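Local structure of aminotransferase (Bacillus subtilis, 6L1O) at residues R70-L75 against G275-A280; A80-R85 against A282-D287; E96-G101 against K256-V261. The protein is a pyridoxal-phosphate-dependent aminotransferase, part of the pathway that makes the dipeptide antibiotic bacilysin. One frame throughout, in Å; residues are numbered along the deposited sequence.

Contact 1: residues R70-L75 against G275-A280; sequences RGYPFL and GLQQAA
Gln277 keeps CG anti to its carbonyl carbon (chi1 -59°) and is extended beyond it, which carries its amide from helix 274-285 to the start of helix 73-87; Phe74, its CG between backbone N and carbonyl carbon (chi1 67°), swings its ring back toward the same glutamine. Both helices belong to the large, cofactor-binding part of a fold-type-I aminotransferase. Across the two segments the polar link is made by the amide oxygen. Tyr72, at the N-cap position of helix 73-87, donates its backbone N to Gln277 OE1 at 2.9 Å, almost straight at 175°, in the carbonyl plane and on a lone pair. The other end of the amide, Gln277 NE2, is held by Met272 O, so bonds at both ends fix its rotation. Around this bond the packing is close: Gly71 CA comes within 3.6 Å of Gln277 OE1, and Tyr72 CD2 lies 3.4 Å from Gln277 NE2, the ring meeting that nitrogen obliquely while its other contacts include an edge-to-face pair with Phe63. Phe74 turns its ring edge to the helix backbone, CE1 lying 3.8 Å from Gln278 N, and its CZ rests 4.0 Å from Gln277 CB. Leu75 crosses the glutamine chain at about a right angle and splits its branches: CD2 packs on Gln277 CB at 3.9 Å, while CD1 meets Ala280 CB, also at 3.9 Å.

Contact 2: residues A80-R85 against A282-D287; sequences AAFYKR and AALSGD
Phe82 offers one ring face to Leu284, whose CD2 stands over the ring centre, 3.8 Å from the centroid, in a CH-pi contact with the two side chains crossing at about a right angle. With CG anti to its backbone N (chi1 -178°), Phe82 also brings CD1 to 3.4 Å from Leu284 O. This carbonyl belongs to the last turn of helix 274-285, and one turn farther along helix 73-87 Arg85 reaches the same helix end. A bend at chi3 of the otherwise extended Arg85 chain turns the guanidinium toward the carbonyls of Leu284 to Gly286. Arg85 NH1 donates to Gly286 O at 3.1 Å, in a bent bond of 138° whose acceptor lies 29° out of the guanidinium plane. Water extends the grip: one molecule, in the guanidinium plane, accepts from Arg85 NH2 at 2.9 Å and donates to Ala283 O and Gly286 O; a second accepts from Arg85 NH1 at 3.1 Å and reaches Ser285 O weakly. A positive group here probably interacts favourably with the negative end of the helix dipole. Within the cofactor-binding domain, Leu284 lies close to Phe237 of the pyridoxal-phosphate site and touches Ala78 and Ile79 of helix 73-87, the Phe82 ring meets Tyr235 of strand 231-236 edge-to-face, and Ala282 and Ala283 lie against helix 48-57.

Contact 3: residues E96-G101 against K256-V261; sequences EVALFG and KIIQAV
Ala98, Phe100, Ile258 and Val261 make the apolar part of this buried contact. Val261 holds CG1 anti to its backbone N (chi1 173°) and plants that one methyl between two strand residues, 3.8 Å from Ala98 CB and 3.7 Å from Phe100 CE1. The Phe100 ring meets the methyl obliquely, and the two side chains come from opposite directions. Ile258 adds its CD1, a looser neighbour of Ala98 CB at 4.2 Å. A second kind of contact sets Ile258 against bare backbone: its CG1 is 3.7 Å from Glu96 C, and its branch methyl CG2 lies 3.6 Å from Val97 O, so the isoleucine lies against the peptides at the beginning of the strand. Strand 97-100 is an outer strand of the mixed seven-stranded sheet at the centre of the fold-type-I aminotransferase domain, where it runs antiparallel to strand 249-253; helix 255-266, which follows that neighbour in the chain, covers one side of it. The axes of strand 97-100 and helix segment 256-261 approach to 8.2 Å, their N-to-C directions 38° apart. Val109 of helix 103-114 touches both Phe100 and Val261. Polar links come from outside the two segments: Glu96, Ala98 and Phe100 bond through their backbones to Gly253, Ala251 and Ala249, and Gln265 NE2 of helix 255-266 donates to Leu99 O. Glu96 OE1 is engaged by Asn92 N and by a salt bridge to Lys228.

From the N terminus, the chain passes first through 70-75, which leads into helix 73-87, then through 80-85, in that helix's second half, and on to strand segment 96-101. The return to 256-261 closes contact 3. Only afterwards does helix 274-285 supply 275-280, closing contact 1, and 282-287, closing contact 2. Contact 3 is therefore nested inside both larger loops, whereas contacts 1 and 2 cross, their segments alternating along the chain. Contacts 1 and 2 join helices 73-87 and 274-285, contact 3 joins the edge strand to helix 255-266, and Leu99 of the strand bridges the two groups, its CD1 lying 3.7 Å from Leu75 CD2.

Contact 1: residues R70-L75 against G275-A280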
ATOM      1  N   ARG B  70      -4.877   8.323   8.885  1.00 19.82           N
ATOM      2  CA  ARG B  70      -4.503   7.218   9.747  1.00 22.12           C
ATOM      3  C   ARG B  70      -5.639   6.226   9.964  1.00 22.01           C
ATOM      4  O   ARG B  70      -5.516   5.308  10.797  1.00 23.50           O
ATOM      5  CB  ARG B  70      -3.973   7.786  11.057  1.00 23.35           C
ATOM      6  CG  ARG B  70      -2.833   8.803  10.764  1.00 22.60           C
ATOM      7  CD  ARG B  70      -2.206   9.335  11.993  1.00 26.49           C
ATOM      8  NE  ARG B  70      -0.970  10.054  11.662  1.00 27.99           N
ATOM      9  CZ  ARG B  70      -0.217  10.636  12.587  1.00 28.35           C
ATOM     10  NH1 ARG B  70      -0.603  10.563  13.863  1.00 26.80           N
ATOM     11  NH2 ARG B  70       0.907  11.251  12.255  1.00 25.22           N
ATOM     12  N   GLY B  71      -6.724   6.414   9.227  1.00 20.68           N
ATOM     13  CA  GLY B  71      -7.884   5.531   9.338  1.00 21.09           C
ATOM     14  C   GLY B  71      -8.964   6.135  10.157  1.00 21.50           C
ATOM     15  O   GLY B  71      -8.743   7.124  10.851  1.00 24.95           O
ATOM     16  N   TYR B  72     -10.137   5.532  10.121  1.00 16.55           N
ATOM     17  CA  TYR B  72     -11.260   6.014  10.877  1.00 18.63           C
ATOM     18  C   TYR B  72     -11.207   5.578  12.355  1.00 18.03           C
ATOM     19  O   TYR B  72     -10.912   4.445  12.672  1.00 18.44           O
ATOM     20  CB  TYR B  72     -12.554   5.605  10.219  1.00 18.56           C
ATOM     21  CG  TYR B  72     -12.949   6.458   9.054  1.00 18.54           C
ATOM     22  CD1 TYR B  72     -13.487   7.743   9.255  1.00 21.33           C
ATOM     23  CD2 TYR B  72     -12.816   6.014   7.772  1.00 16.23           C
ATOM     24  CE1 TYR B  72     -13.827   8.562   8.184  1.00 17.57           C
ATOM     25  CE2 TYR B  72     -13.160   6.801   6.704  1.00 17.29           C
ATOM     26  CZ  TYR B  72     -13.692   8.063   6.903  1.00 17.25           C
ATOM     27  OH  TYR B  72     -14.055   8.818   5.849  1.00 17.40           O
ATOM     28  N   PRO B  73     -11.521   6.492  13.281  1.00 23.15           N
ATOM     29  CA  PRO B  73     -11.527   6.112  14.703  1.00 23.17           C
ATOM     30  C   PRO B  73     -12.431   4.907  15.027  1.00 19.09           C
ATOM     31  O   PRO B  73     -12.081   4.157  15.918  1.00 20.07           O
ATOM     32  CB  PRO B  73     -12.050   7.394  15.413  1.00 26.83           C
ATOM     33  CG  PRO B  73     -11.623   8.497  14.516  1.00 26.24           C
ATOM     34  CD  PRO B  73     -11.794   7.948  13.103  1.00 25.92           C
ATOM     35  N   PHE B  74     -13.521   4.709  14.291  1.00 17.77           N
ATOM     36  CA  PHE B  74     -14.446   3.612  14.601  1.00 19.30           C
ATOM     37  C   PHE B  74     -13.746   2.239  14.417  1.00 18.04           C
ATOM     38  O   PHE B  74     -14.044   1.319  15.096  1.00 19.37           O
ATOM     39  CB  PHE B  74     -15.768   3.659  13.798  1.00 17.41           C
ATOM     40  CG  PHE B  74     -15.618   3.415  12.291  1.00 18.06           C
ATOM     41  CD1 PHE B  74     -15.454   2.114  11.779  1.00 18.68           C
ATOM     42  CD2 PHE B  74     -15.714   4.469  11.376  1.00 18.46           C
ATOM     43  CE1 PHE B  74     -15.309   1.895  10.450  1.00 18.35           C
ATOM     44  CE2 PHE B  74     -15.570   4.265  10.016  1.00 18.97           C
ATOM     45  CZ  PHE B  74     -15.380   2.969   9.550  1.00 18.50           C
ATOM     46  N   LEU B  75     -12.812   2.159  13.493  1.00 16.75           N
ATOM     47  CA  LEU B  75     -12.071   0.894  13.292  1.00 17.56           C
ATOM     48  C   LEU B  75     -11.030   0.674  14.378  1.00 16.69           C
ATOM     49  O   LEU B  75     -10.866  -0.425  14.894  1.00 14.04           O
ATOM     50  CB  LEU B  75     -11.434   0.862  11.882  1.00 16.22           C
ATOM     51  CG  LEU B  75     -10.549  -0.336  11.593  1.00 15.37           C
ATOM     52  CD1 LEU B  75     -11.290  -1.620  11.945  1.00 16.63           C
ATOM     53  CD2 LEU B  75     -10.086  -0.350  10.125  1.00 17.84           C
ATOM     54  N   GLY B 275     -15.321   1.790   3.119  1.00 15.59           N
ATOM     55  CA  GLY B 275     -16.168   0.614   2.944  1.00 16.01           C
ATOM     56  C   GLY B 275     -15.443  -0.611   3.466  1.00 15.91           C
ATOM     57  O   GLY B 275     -16.026  -1.435   4.150  1.00 16.77           O
ATOM     58  N   LEU B 276     -14.153  -0.703   3.149  1.00 14.67           N
ATOM     59  CA  LEU B 276     -13.295  -1.749   3.693  1.00 14.62           C
ATOM     60  C   LEU B 276     -13.134  -1.657   5.208  1.00 13.39           C
ATOM     61  O   LEU B 276     -13.138  -2.644   5.896  1.00 14.23           O
ATOM     62  CB  LEU B 276     -11.937  -1.715   3.000  1.00 15.65           C
ATOM     63  CG  LEU B 276     -11.887  -2.166   1.533  1.00 16.62           C
ATOM     64  CD1 LEU B 276     -10.472  -1.943   1.033  1.00 18.64           C
ATOM     65  CD2 LEU B 276     -12.277  -3.627   1.403  1.00 17.13           C
ATOM     66  N   GLN B 277     -12.970  -0.449   5.729  1.00 13.28           N
ATOM     67  CA  GLN B 277     -12.832  -0.267   7.165  1.00 13.36           C
ATOM     68  C   GLN B 277     -14.064  -0.719   7.920  1.00 13.26           C
ATOM     69  O   GLN B 277     -13.959  -1.292   8.987  1.00 12.09           O
ATOM     70  CB  GLN B 277     -12.481   1.197   7.511  1.00 12.80           C
ATOM     71  CG  GLN B 277     -11.164   1.657   6.851  1.00 15.96           C
ATOM     72  CD  GLN B 277     -10.644   2.960   7.412  1.00 17.24           C
ATOM     73  OE1 GLN B 277     -10.477   3.110   8.639  1.00 15.42           O
ATOM     74  NE2 GLN B 277     -10.402   3.922   6.517  1.00 16.77           N
ATOM     75  N   GLN B 278     -15.241  -0.417   7.381  1.00 12.79           N
ATOM     76  CA  GLN B 278     -16.470  -0.824   7.987  1.00 14.82           C
ATOM     77  C   GLN B 278     -16.610  -2.353   7.943  1.00 12.78           C
ATOM     78  O   GLN B 278     -17.054  -2.949   8.881  1.00 14.59           O
ATOM     79  CB  GLN B 278     -17.654  -0.161   7.259  1.00 17.55           C
ATOM     80  CG  GLN B 278     -18.993  -0.500   7.832  1.00 20.37           C
ATOM     81  CD  GLN B 278     -20.072   0.570   7.554  1.00 27.97           C
ATOM     82  OE1 GLN B 278     -19.785   1.758   7.529  1.00 26.78           O
ATOM     83  NE2 GLN B 278     -21.316   0.130   7.347  1.00 34.46           N
ATOM     84  N   ALA B 279     -16.176  -2.986   6.861  1.00 13.29           N
ATOM     85  CA  ALA B 279     -16.181  -4.460   6.827  1.00 13.28           C
ATOM     86  C   ALA B 279     -15.243  -5.026   7.868  1.00 12.72           C
ATOM     87  O   ALA B 279     -15.545  -6.038   8.530  1.00 13.83           O
ATOM     88  CB  ALA B 279     -15.811  -4.943   5.429  1.00 13.60           C
ATOM     89  N   ALA B 280     -14.082  -4.401   8.032  1.00 12.89           N
ATOM     90  CA  ALA B 280     -13.108  -4.856   9.013  1.00 13.90           C
ATOM     91  C   ALA B 280     -13.673  -4.748  10.423  1.00 14.88           C
ATOM     92  O   ALA B 280     -13.508  -5.643  11.279  1.00 13.27           O
ATOM     93  CB  ALA B 280     -11.820  -4.075   8.904  1.00 14.68           C
TER

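Contact 2: residues A80-R85 against A282-D287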
ATOM      1  N   ALA B  80      -9.445  -2.118  19.392  1.00 17.20           N
ATOM      2  CA  ALA B  80      -9.205  -2.159  20.857  1.00 17.07           C
ATOM      3  C   ALA B  80     -10.203  -3.113  21.542  1.00 16.41           C
ATOM      4  O   ALA B  80      -9.811  -3.889  22.415  1.00 16.93           O
ATOM      5  CB  ALA B  80      -9.225  -0.763  21.466  1.00 16.03           C
ATOM      6  N   ALA B  81     -11.473  -3.043  21.148  1.00 19.63           N
ATOM      7  CA  ALA B  81     -12.528  -3.877  21.727  1.00 20.24           C
ATOM      8  C   ALA B  81     -12.231  -5.362  21.421  1.00 19.80           C
ATOM      9  O   ALA B  81     -12.371  -6.212  22.268  1.00 20.15           O
ATOM     10  CB  ALA B  81     -13.881  -3.487  21.188  1.00 17.67           C
ATOM     11  N   PHE B  82     -11.704  -5.622  20.244  1.00 14.87           N
ATOM     12  CA  PHE B  82     -11.368  -6.976  19.839  1.00 15.93           C
ATOM     13  C   PHE B  82     -10.226  -7.558  20.683  1.00 17.87           C
ATOM     14  O   PHE B  82     -10.307  -8.708  21.166  1.00 21.00           O
ATOM     15  CB  PHE B  82     -10.993  -6.981  18.357  1.00 16.12           C
ATOM     16  CG  PHE B  82     -10.664  -8.333  17.815  1.00 17.28           C
ATOM     17  CD1 PHE B  82     -11.683  -9.193  17.402  1.00 20.18           C
ATOM     18  CD2 PHE B  82      -9.341  -8.742  17.671  1.00 18.30           C
ATOM     19  CE1 PHE B  82     -11.388 -10.430  16.870  1.00 20.45           C
ATOM     20  CE2 PHE B  82      -9.038 -10.014  17.110  1.00 20.50           C
ATOM     21  CZ  PHE B  82     -10.058 -10.836  16.714  1.00 20.94           C
ATOM     22  N   TYR B  83      -9.178  -6.781  20.893  1.00 18.35           N
ATOM     23  CA  TYR B  83      -8.047  -7.251  21.667  1.00 18.54           C
ATOM     24  C   TYR B  83      -8.400  -7.500  23.140  1.00 19.80           C
ATOM     25  O   TYR B  83      -7.826  -8.360  23.786  1.00 21.01           O
ATOM     26  CB  TYR B  83      -6.833  -6.304  21.544  1.00 17.05           C
ATOM     27  CG  TYR B  83      -5.809  -6.938  20.640  1.00 14.67           C
ATOM     28  CD1 TYR B  83      -4.670  -7.520  21.158  1.00 16.47           C
ATOM     29  CD2 TYR B  83      -6.029  -7.041  19.276  1.00 16.35           C
ATOM     30  CE1 TYR B  83      -3.741  -8.121  20.358  1.00 14.42           C
ATOM     31  CE2 TYR B  83      -5.093  -7.687  18.444  1.00 17.43           C
ATOM     32  CZ  TYR B  83      -3.954  -8.220  19.002  1.00 16.61           C
ATOM     33  OH  TYR B  83      -3.045  -8.832  18.173  1.00 19.34           O
ATOM     34  N   LYS B  84      -9.348  -6.737  23.634  1.00 20.51           N
ATOM     35  CA  LYS B  84      -9.846  -6.918  24.983  1.00 24.72           C
ATOM     36  C   LYS B  84     -10.688  -8.198  25.088  1.00 22.99           C
ATOM     37  O   LYS B  84     -10.436  -9.011  25.982  1.00 25.66           O
ATOM     38  CB  LYS B  84     -10.672  -5.723  25.409  1.00 28.04           C
ATOM     39  CG  LYS B  84     -10.925  -5.640  26.914  1.00 33.99           C
ATOM     40  CD  LYS B  84      -9.591  -5.795  27.687  1.00 39.79           C
ATOM     41  CE  LYS B  84      -9.574  -5.055  29.025  1.00 46.99           C
ATOM     42  NZ  LYS B  84     -10.836  -5.238  29.817  1.00 51.61           N
ATOM     43  N   ARG B  85     -11.596  -8.412  24.140  1.00 21.59           N
ATOM     44  CA  ARG B  85     -12.496  -9.568  24.136  1.00 22.21           C
ATOM     45  C   ARG B  85     -11.728 -10.857  23.919  1.00 25.86           C
ATOM     46  O   ARG B  85     -11.994 -11.853  24.584  1.00 24.82           O
ATOM     47  CB  ARG B  85     -13.560  -9.402  23.057  1.00 23.30           C
ATOM     48  CG  ARG B  85     -14.596 -10.531  22.969  1.00 25.98           C
ATOM     49  CD  ARG B  85     -15.440 -10.517  21.712  1.00 25.36           C
ATOM     50  NE  ARG B  85     -14.740 -11.006  20.518  1.00 25.75           N
ATOM     51  CZ  ARG B  85     -15.184 -10.891  19.272  1.00 26.86           C
ATOM     52  NH1 ARG B  85     -16.366 -10.340  18.994  1.00 27.41           N
ATOM     53  NH2 ARG B  85     -14.468 -11.384  18.273  1.00 30.54           N
ATOM     54  N   ALA B 282     -16.876  -4.891  11.157  1.00 14.77           N
ATOM     55  CA  ALA B 282     -17.943  -5.881  11.281  1.00 17.31           C
ATOM     56  C   ALA B 282     -17.294  -7.257  11.492  1.00 15.54           C
ATOM     57  O   ALA B 282     -17.820  -8.055  12.201  1.00 14.78           O
ATOM     58  CB  ALA B 282     -18.848  -5.892  10.070  1.00 18.20           C
ATOM     59  N   ALA B 283     -16.099  -7.479  10.917  1.00 13.95           N
ATOM     60  CA  ALA B 283     -15.358  -8.716  11.184  1.00 14.21           C
ATOM     61  C   ALA B 283     -14.978  -8.864  12.635  1.00 15.26           C
ATOM     62  O   ALA B 283     -15.246  -9.878  13.274  1.00 15.33           O
ATOM     63  CB  ALA B 283     -14.154  -8.855  10.265  1.00 14.24           C
ATOM     64  N   LEU B 284     -14.435  -7.799  13.196  1.00 14.91           N
ATOM     65  CA  LEU B 284     -13.936  -7.824  14.526  1.00 13.68           C
ATOM     66  C   LEU B 284     -15.072  -7.892  15.546  1.00 17.39           C
ATOM     67  O   LEU B 284     -14.938  -8.500  16.605  1.00 17.33           O
ATOM     68  CB  LEU B 284     -13.111  -6.568  14.812  1.00 15.67           C
ATOM     69  CG  LEU B 284     -11.847  -6.376  13.976  1.00 16.58           C
ATOM     70  CD1 LEU B 284     -11.178  -5.039  14.315  1.00 18.06           C
ATOM     71  CD2 LEU B 284     -10.926  -7.582  14.141  1.00 15.38           C
ATOM     72  N   SER B 285     -16.158  -7.188  15.275  1.00 15.77           N
ATOM     73  CA  SER B 285     -17.247  -7.114  16.221  1.00 18.05           C
ATOM     74  C   SER B 285     -18.204  -8.293  16.042  1.00 20.01           C
ATOM     75  O   SER B 285     -19.129  -8.497  16.839  1.00 23.75           O
ATOM     76  CB  SER B 285     -18.018  -5.800  16.084  1.00 18.08           C
ATOM     77  OG  SER B 285     -18.653  -5.701  14.809  1.00 23.04           O
ATOM     78  N   GLY B 286     -17.993  -9.088  15.021  1.00 19.05           N
ATOM     79  CA  GLY B 286     -18.873 -10.212  14.764  1.00 18.34           C
ATOM     80  C   GLY B 286     -18.766 -11.397  15.712  1.00 19.26           C
ATOM     81  O   GLY B 286     -17.948 -11.451  16.602  1.00 20.63           O
ATOM     82  N   ASP B 287     -19.687 -12.343  15.527  1.00 22.27           N
ATOM     83  CA  ASP B 287     -19.830 -13.518  16.419  1.00 23.29           C
ATOM     84  C   ASP B 287     -18.533 -14.360  16.297  1.00 18.53           C
ATOM     85  O   ASP B 287     -18.226 -14.857  15.218  1.00 19.47           O
ATOM     86  CB  ASP B 287     -21.062 -14.313  15.955  1.00 23.64           C
ATOM     87  CG  ASP B 287     -21.389 -15.525  16.822  1.00 26.16           C
ATOM     88  OD1 ASP B 287     -20.541 -15.910  17.677  1.00 24.64           O
ATOM     89  OD2 ASP B 287     -22.554 -16.046  16.656  1.00 23.72           O
TER
HETATM   90  O   HOH W   1     -14.929 -11.820  15.483  1.00 20.38           O
HETATM   91  O   HOH W   2     -18.773  -8.891  20.287  1.00 35.60           O

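Contact 3: residues E96-G101 against K256-V261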
ATOM      1  N   GLU B  96      -2.212   3.500  20.052  1.00 19.30           N
ATOM      2  CA  GLU B  96      -1.492   2.217  19.961  1.00 20.43           C
ATOM      3  C   GLU B  96      -1.925   1.339  18.772  1.00 16.89           C
ATOM      4  O   GLU B  96      -1.636   0.168  18.753  1.00 16.27           O
ATOM      5  CB  GLU B  96      -1.652   1.457  21.258  1.00 22.35           C
ATOM      6  CG  GLU B  96      -0.951   2.137  22.420  1.00 26.55           C
ATOM      7  CD  GLU B  96      -1.119   1.421  23.783  1.00 34.09           C
ATOM      8  OE1 GLU B  96      -2.237   0.939  24.115  1.00 32.62           O
ATOM      9  OE2 GLU B  96      -0.113   1.382  24.544  1.00 39.60           O
ATOM     10  N   VAL B  97      -2.595   1.914  17.814  1.00 15.72           N
ATOM     11  CA  VAL B  97      -3.080   1.163  16.645  1.00 16.43           C
ATOM     12  C   VAL B  97      -2.696   1.851  15.363  1.00 15.84           C
ATOM     13  O   VAL B  97      -2.888   3.043  15.214  1.00 16.59           O
ATOM     14  CB  VAL B  97      -4.617   1.020  16.684  1.00 15.89           C
ATOM     15  CG1 VAL B  97      -5.115   0.173  15.503  1.00 16.24           C
ATOM     16  CG2 VAL B  97      -5.057   0.412  18.019  1.00 16.77           C
ATOM     17  N   ALA B  98      -2.206   1.083  14.392  1.00 15.07           N
ATOM     18  CA  ALA B  98      -2.016   1.558  13.054  1.00 15.36           C
ATOM     19  C   ALA B  98      -2.566   0.533  12.067  1.00 16.17           C
ATOM     20  O   ALA B  98      -2.463  -0.650  12.331  1.00 16.46           O
ATOM     21  CB  ALA B  98      -0.562   1.822  12.759  1.00 17.08           C
ATOM     22  N   LEU B  99      -3.129   1.025  10.955  1.00 14.94           N
ATOM     23  CA  LEU B  99      -3.696   0.190   9.884  1.00 17.36           C
ATOM     24  C   LEU B  99      -2.760   0.017   8.724  1.00 16.43           C
ATOM     25  O   LEU B  99      -2.003   0.924   8.366  1.00 17.47           O
ATOM     26  CB  LEU B  99      -4.994   0.837   9.352  1.00 18.41           C
ATOM     27  CG  LEU B  99      -5.946   1.401  10.388  1.00 18.49           C
ATOM     28  CD1 LEU B  99      -7.193   1.969   9.747  1.00 20.00           C
ATOM     29  CD2 LEU B  99      -6.319   0.304  11.339  1.00 20.35           C
ATOM     30  N   PHE B 100      -2.863  -1.133   8.076  1.00 13.97           N
ATOM     31  CA  PHE B 100      -2.029  -1.477   6.940  1.00 14.88           C
ATOM     32  C   PHE B 100      -2.879  -2.106   5.819  1.00 15.00           C
ATOM     33  O   PHE B 100      -3.875  -2.746   6.104  1.00 15.11           O
ATOM     34  CB  PHE B 100      -1.012  -2.554   7.356  1.00 14.81           C
ATOM     35  CG  PHE B 100       0.025  -2.098   8.327  1.00 16.28           C
ATOM     36  CD1 PHE B 100       0.838  -1.022   8.033  1.00 17.40           C
ATOM     37  CD2 PHE B 100       0.178  -2.731   9.531  1.00 17.85           C
ATOM     38  CE1 PHE B 100       1.819  -0.615   8.929  1.00 17.03           C
ATOM     39  CE2 PHE B 100       1.135  -2.315  10.443  1.00 19.20           C
ATOM     40  CZ  PHE B 100       1.978  -1.262  10.112  1.00 20.30           C
ATOM     41  N   GLY B 101      -2.438  -1.973   4.583  1.00 12.00           N
ATOM     42  CA  GLY B 101      -3.035  -2.689   3.463  1.00 15.05           C
ATOM     43  C   GLY B 101      -2.505  -4.116   3.379  1.00 16.10           C
ATOM     44  O   GLY B 101      -1.835  -4.477   2.395  1.00 18.75           O
ATOM     45  N   LYS B 256       5.352   4.653  20.503  1.00 17.66           N
ATOM     46  CA  LYS B 256       6.450   5.208  19.761  1.00 19.39           C
ATOM     47  C   LYS B 256       6.713   4.502  18.451  1.00 20.36           C
ATOM     48  O   LYS B 256       7.054   5.131  17.470  1.00 21.08           O
ATOM     49  CB  LYS B 256       7.780   5.283  20.614  1.00 20.81           C
ATOM     50  N   ILE B 257       6.520   3.189  18.417  1.00 19.80           N
ATOM     51  CA  ILE B 257       6.544   2.443  17.170  1.00 18.80           C
ATOM     52  C   ILE B 257       5.385   2.880  16.295  1.00 18.35           C
ATOM     53  O   ILE B 257       5.569   3.140  15.105  1.00 17.37           O
ATOM     54  CB  ILE B 257       6.508   0.905  17.442  1.00 18.54           C
ATOM     55  CG1 ILE B 257       7.792   0.458  18.125  1.00 19.22           C
ATOM     56  CG2 ILE B 257       6.384   0.088  16.137  1.00 20.78           C
ATOM     57  CD1 ILE B 257       7.794  -1.002  18.607  1.00 20.08           C
ATOM     58  N   ILE B 258       4.177   2.933  16.884  1.00 19.14           N
ATOM     59  CA  ILE B 258       3.004   3.335  16.156  1.00 18.31           C
ATOM     60  C   ILE B 258       3.160   4.757  15.579  1.00 18.51           C
ATOM     61  O   ILE B 258       2.769   5.035  14.470  1.00 17.75           O
ATOM     62  CB  ILE B 258       1.738   3.185  17.027  1.00 18.19           C
ATOM     63  CG1 ILE B 258       1.533   1.724  17.453  1.00 19.14           C
ATOM     64  CG2 ILE B 258       0.499   3.742  16.347  1.00 18.99           C
ATOM     65  CD1 ILE B 258       1.419   0.769  16.273  1.00 18.20           C
ATOM     66  N   GLN B 259       3.768   5.644  16.340  1.00 18.97           N
ATOM     67  CA  GLN B 259       4.003   7.011  15.857  1.00 20.85           C
ATOM     68  C   GLN B 259       4.915   7.039  14.643  1.00 18.61           C
ATOM     69  O   GLN B 259       4.661   7.769  13.710  1.00 19.39           O
ATOM     70  CB  GLN B 259       4.602   7.855  16.981  1.00 25.19           C
ATOM     71  CG  GLN B 259       4.763   9.323  16.631  1.00 29.38           C
ATOM     72  CD  GLN B 259       5.719  10.035  17.598  1.00 39.68           C
ATOM     73  OE1 GLN B 259       5.992   9.563  18.707  1.00 45.27           O
ATOM     74  NE2 GLN B 259       6.253  11.176  17.165  1.00 50.61           N
ATOM     75  N   ALA B 260       5.977   6.239  14.653  1.00 18.20           N
ATOM     76  CA  ALA B 260       6.888   6.165  13.511  1.00 16.37           C
ATOM     77  C   ALA B 260       6.164   5.623  12.278  1.00 18.64           C
ATOM     78  O   ALA B 260       6.294   6.161  11.182  1.00 18.38           O
ATOM     79  CB  ALA B 260       8.070   5.304  13.842  1.00 20.59           C
ATOM     80  N   VAL B 261       5.345   4.584  12.487  1.00 18.76           N
ATOM     81  CA  VAL B 261       4.497   4.048  11.416  1.00 16.45           C
ATOM     82  C   VAL B 261       3.626   5.110  10.821  1.00 15.85           C
ATOM     83  O   VAL B 261       3.561   5.265   9.603  1.00 17.24           O
ATOM     84  CB  VAL B 261       3.608   2.892  11.933  1.00 17.96           C
ATOM     85  CG1 VAL B 261       2.615   2.489  10.848  1.00 17.97           C
ATOM     86  CG2 VAL B 261       4.480   1.712  12.333  1.00 18.75           C
TER